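Local coordinates for phosphate-binding protein (Unidentified prokaryotic organism, PDB 3W9V) that binds inorganic phosphate as a DING-type member of the PstS family of periplasmic-binding-protein-like phosphate carriers, at residues A[136-141]-A[205-210]. The protein carries 1 engineered substitution. Residues are numbered along the deposited sequence; the frame is centred on the assembly and turned at random.
Sequences QVVYRA and EGRITY. With PO4 (phosphate ion), chain C.
Gln136 and Arg207 run side by side from adjacent strands of a three-stranded parallel sheet in a PBP-superfamily domain, 136-140 lying between 186-188 and 207-208. Arg207 NE donates to Gln136 OE1 at 2.8 Å in an almost perfectly straight bond (179°). The oxygen sits at the guanidinium edge, in its plane, although NE lies well above the glutamine's amide plane. Both chains are extended; with Gln136 CG anti to the backbone N (chi1 -174°), the amide reaches alongside the arginine, and one water links Gln136 NE2 to Arg207 NH2. Gln136 NE2 also donates to Gly184 O, and Arg207 NH1 to Ala197 O. A leucine replacing Arg207 would probably leave Gln136 OE1 and Ala197 O without these donors, with Gly184 still holding the amide nitrogen.

Val138 N bonds Ile208 O (2.9 Å), while Val138 CG2 packs on Arg207 CD (3.8 Å). Beta-branched Val137 and Ile208, suited to extended strands, meet by their CG2 methyls on the opposite sheet face from Gln136 and Arg207. Thr209 supplies a short hydroxyl for Val138 O (2.7 Å); Tyr210 carries its OH far enough to accept from Arg140 N (3.2 Å) while also bonding Thr147.

Arg140, bent at chi2 and chi3, turns NH1 and NH2 onto two phosphate oxygens; Glu142 salt-bridges NH2, and Thr8, Ser32, Ser144 and Gly145 help complete the site. Tyr210 thus probably helps to hold the backbone at Arg140, whose positive charge brings two N-H donors to the anion, the NH2 bond straighter than that of NH1.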
loop_
_atom_site.group_PDB
_atom_site.type_symbol
_atom_site.label_atom_id
_atom_site.label_comp_id
_atom_site.label_asym_id
_atom_site.label_seq_id
_atom_site.Cartn_x
_atom_site.Cartn_y
_atom_site.Cartn_z
ATOM N N GLN A 136 18.663 14.198 3.976
ATOM C CA GLN A 136 17.637 14.916 3.230
ATOM C C GLN A 136 16.470 13.983 2.932
ATOM O O GLN A 136 16.632 12.973 2.254
ATOM C CB GLN A 136 18.213 15.496 1.938
ATOM C CG GLN A 136 17.246 16.376 1.165
ATOM C CD GLN A 136 17.876 17.010 -0.065
ATOM O OE1 GLN A 136 18.646 16.373 -0.785
ATOM N NE2 GLN A 136 17.548 18.274 -0.310
ATOM N N VAL A 137 15.295 14.319 3.448
ATOM C CA VAL A 137 14.117 13.482 3.265
ATOM C C VAL A 137 13.455 13.742 1.914
ATOM O O VAL A 137 13.244 14.894 1.526
ATOM C CB VAL A 137 13.101 13.708 4.412
ATOM C CG1 VAL A 137 11.763 13.066 4.092
ATOM C CG2 VAL A 137 13.660 13.168 5.724
ATOM N N VAL A 138 13.149 12.664 1.196
ATOM C CA VAL A 138 12.341 12.734 -0.012
ATOM C C VAL A 138 10.982 12.138 0.325
ATOM O O VAL A 138 10.902 11.103 0.989
ATOM C CB VAL A 138 12.982 11.948 -1.174
ATOM C CG1 VAL A 138 12.200 12.171 -2.461
ATOM C CG2 VAL A 138 14.438 12.355 -1.353
ATOM N N TYR A 139 9.913 12.792 -0.110
ATOM C CA TYR A 139 8.571 12.323 0.203
ATOM C C TYR A 139 7.660 12.470 -1.017
ATOM O O TYR A 139 8.011 13.134 -2.002
ATOM C CB TYR A 139 7.996 13.076 1.421
ATOM C CG TYR A 139 7.834 14.560 1.185
ATOM C CD1 TYR A 139 6.627 15.076 0.738
ATOM C CD2 TYR A 139 8.893 15.444 1.390
ATOM C CE1 TYR A 139 6.469 16.428 0.500
ATOM C CE2 TYR A 139 8.744 16.807 1.147
ATOM C CZ TYR A 139 7.524 17.288 0.699
ATOM O OH TYR A 139 7.333 18.635 0.445
ATOM N N ARG A 140 6.490 11.846 -0.953
ATOM C CA ARG A 140 5.535 11.922 -2.055
ATOM C C ARG A 140 4.753 13.229 -2.011
ATOM O O ARG A 140 4.139 13.561 -0.997
ATOM C CB ARG A 140 4.577 10.733 -2.016
ATOM C CG ARG A 140 5.253 9.422 -2.369
ATOM C CD ARG A 140 5.457 9.262 -3.879
ATOM N NE ARG A 140 4.173 9.089 -4.545
ATOM C CZ ARG A 140 3.486 7.951 -4.577
ATOM N NH1 ARG A 140 3.966 6.834 -4.038
ATOM N NH2 ARG A 140 2.304 7.940 -5.169
ATOM N N ALA A 141 4.781 13.958 -3.123
ATOM C CA ALA A 141 4.100 15.237 -3.232
ATOM C C ALA A 141 2.592 15.078 -3.169
ATOM O O ALA A 141 1.898 15.925 -2.615
ATOM C CB ALA A 141 4.488 15.913 -4.541
ATOM N N GLU A 205 25.136 13.226 -1.703
ATOM C CA GLU A 205 24.569 12.077 -1.011
ATOM C C GLU A 205 23.847 12.515 0.253
ATOM O O GLU A 205 24.087 13.605 0.773
ATOM C CB GLU A 205 25.662 11.082 -0.618
ATOM C CG GLU A 205 26.280 10.309 -1.762
ATOM C CD GLU A 205 27.162 9.180 -1.270
ATOM O OE1 GLU A 205 27.365 9.076 -0.038
ATOM O OE2 GLU A 205 27.648 8.395 -2.113
ATOM N N GLY A 206 22.963 11.653 0.744
ATOM C CA GLY A 206 22.313 11.886 2.017
ATOM C C GLY A 206 20.816 11.664 2.019
ATOM O O GLY A 206 20.202 11.676 3.084
ATOM N N ARG A 207 20.231 11.455 0.843
ATOM C CA ARG A 207 18.783 11.313 0.751
ATOM C C ARG A 207 18.268 9.992 1.311
ATOM O O ARG A 207 18.951 8.965 1.258
ATOM C CB ARG A 207 18.295 11.529 -0.686
ATOM C CG ARG A 207 18.318 12.991 -1.081
ATOM C CD ARG A 207 17.955 13.226 -2.535
ATOM N NE ARG A 207 17.900 14.661 -2.804
ATOM C CZ ARG A 207 17.526 15.206 -3.956
ATOM N NH1 ARG A 207 17.164 14.441 -4.973
ATOM N NH2 ARG A 207 17.508 16.529 -4.083
ATOM N N ILE A 208 17.049 10.044 1.838
ATOM C CA ILE A 208 16.376 8.889 2.416
ATOM C C ILE A 208 14.879 9.040 2.147
ATOM O O ILE A 208 14.378 10.160 2.023
ATOM C CB ILE A 208 16.669 8.778 3.941
ATOM C CG1 ILE A 208 16.142 7.462 4.519
ATOM C CG2 ILE A 208 16.098 9.970 4.703
ATOM C CD1 ILE A 208 16.751 7.116 5.865
ATOM N N THR A 209 14.167 7.924 2.036
ATOM C CA THR A 209 12.732 7.970 1.793
ATOM C C THR A 209 12.037 6.708 2.305
ATOM O O THR A 209 12.673 5.827 2.894
ATOM C CB THR A 209 12.427 8.194 0.289
ATOM O OG1 THR A 209 11.055 8.562 0.111
ATOM C CG2 THR A 209 12.719 6.942 -0.528
ATOM N N TYR A 210 10.723 6.653 2.094
ATOM C CA TYR A 210 9.893 5.484 2.369
ATOM C C TYR A 210 9.358 5.006 1.012
ATOM O O TYR A 210 9.102 5.824 0.119
ATOM C CB TYR A 210 8.761 5.844 3.351
ATOM C CG TYR A 210 7.883 6.980 2.877
ATOM C CD1 TYR A 210 6.688 6.726 2.214
ATOM C CD2 TYR A 210 8.249 8.308 3.081
ATOM C CE1 TYR A 210 5.879 7.760 1.765
ATOM C CE2 TYR A 210 7.450 9.351 2.635
ATOM C CZ TYR A 210 6.265 9.074 1.982
ATOM O OH TYR A 210 5.487 10.124 1.537
HETATM P P PO4 C . 0.710 4.979 -4.093
HETATM O O1 PO4 C . 1.184 5.426 -5.466
HETATM O O2 PO4 C . 1.690 5.410 -3.011
HETATM O O3 PO4 C . -0.681 5.527 -3.794
HETATM O O4 PO4 C . 0.655 3.457 -4.130
HETATM O O HOH W 1 18.522 19.171 -3.073
#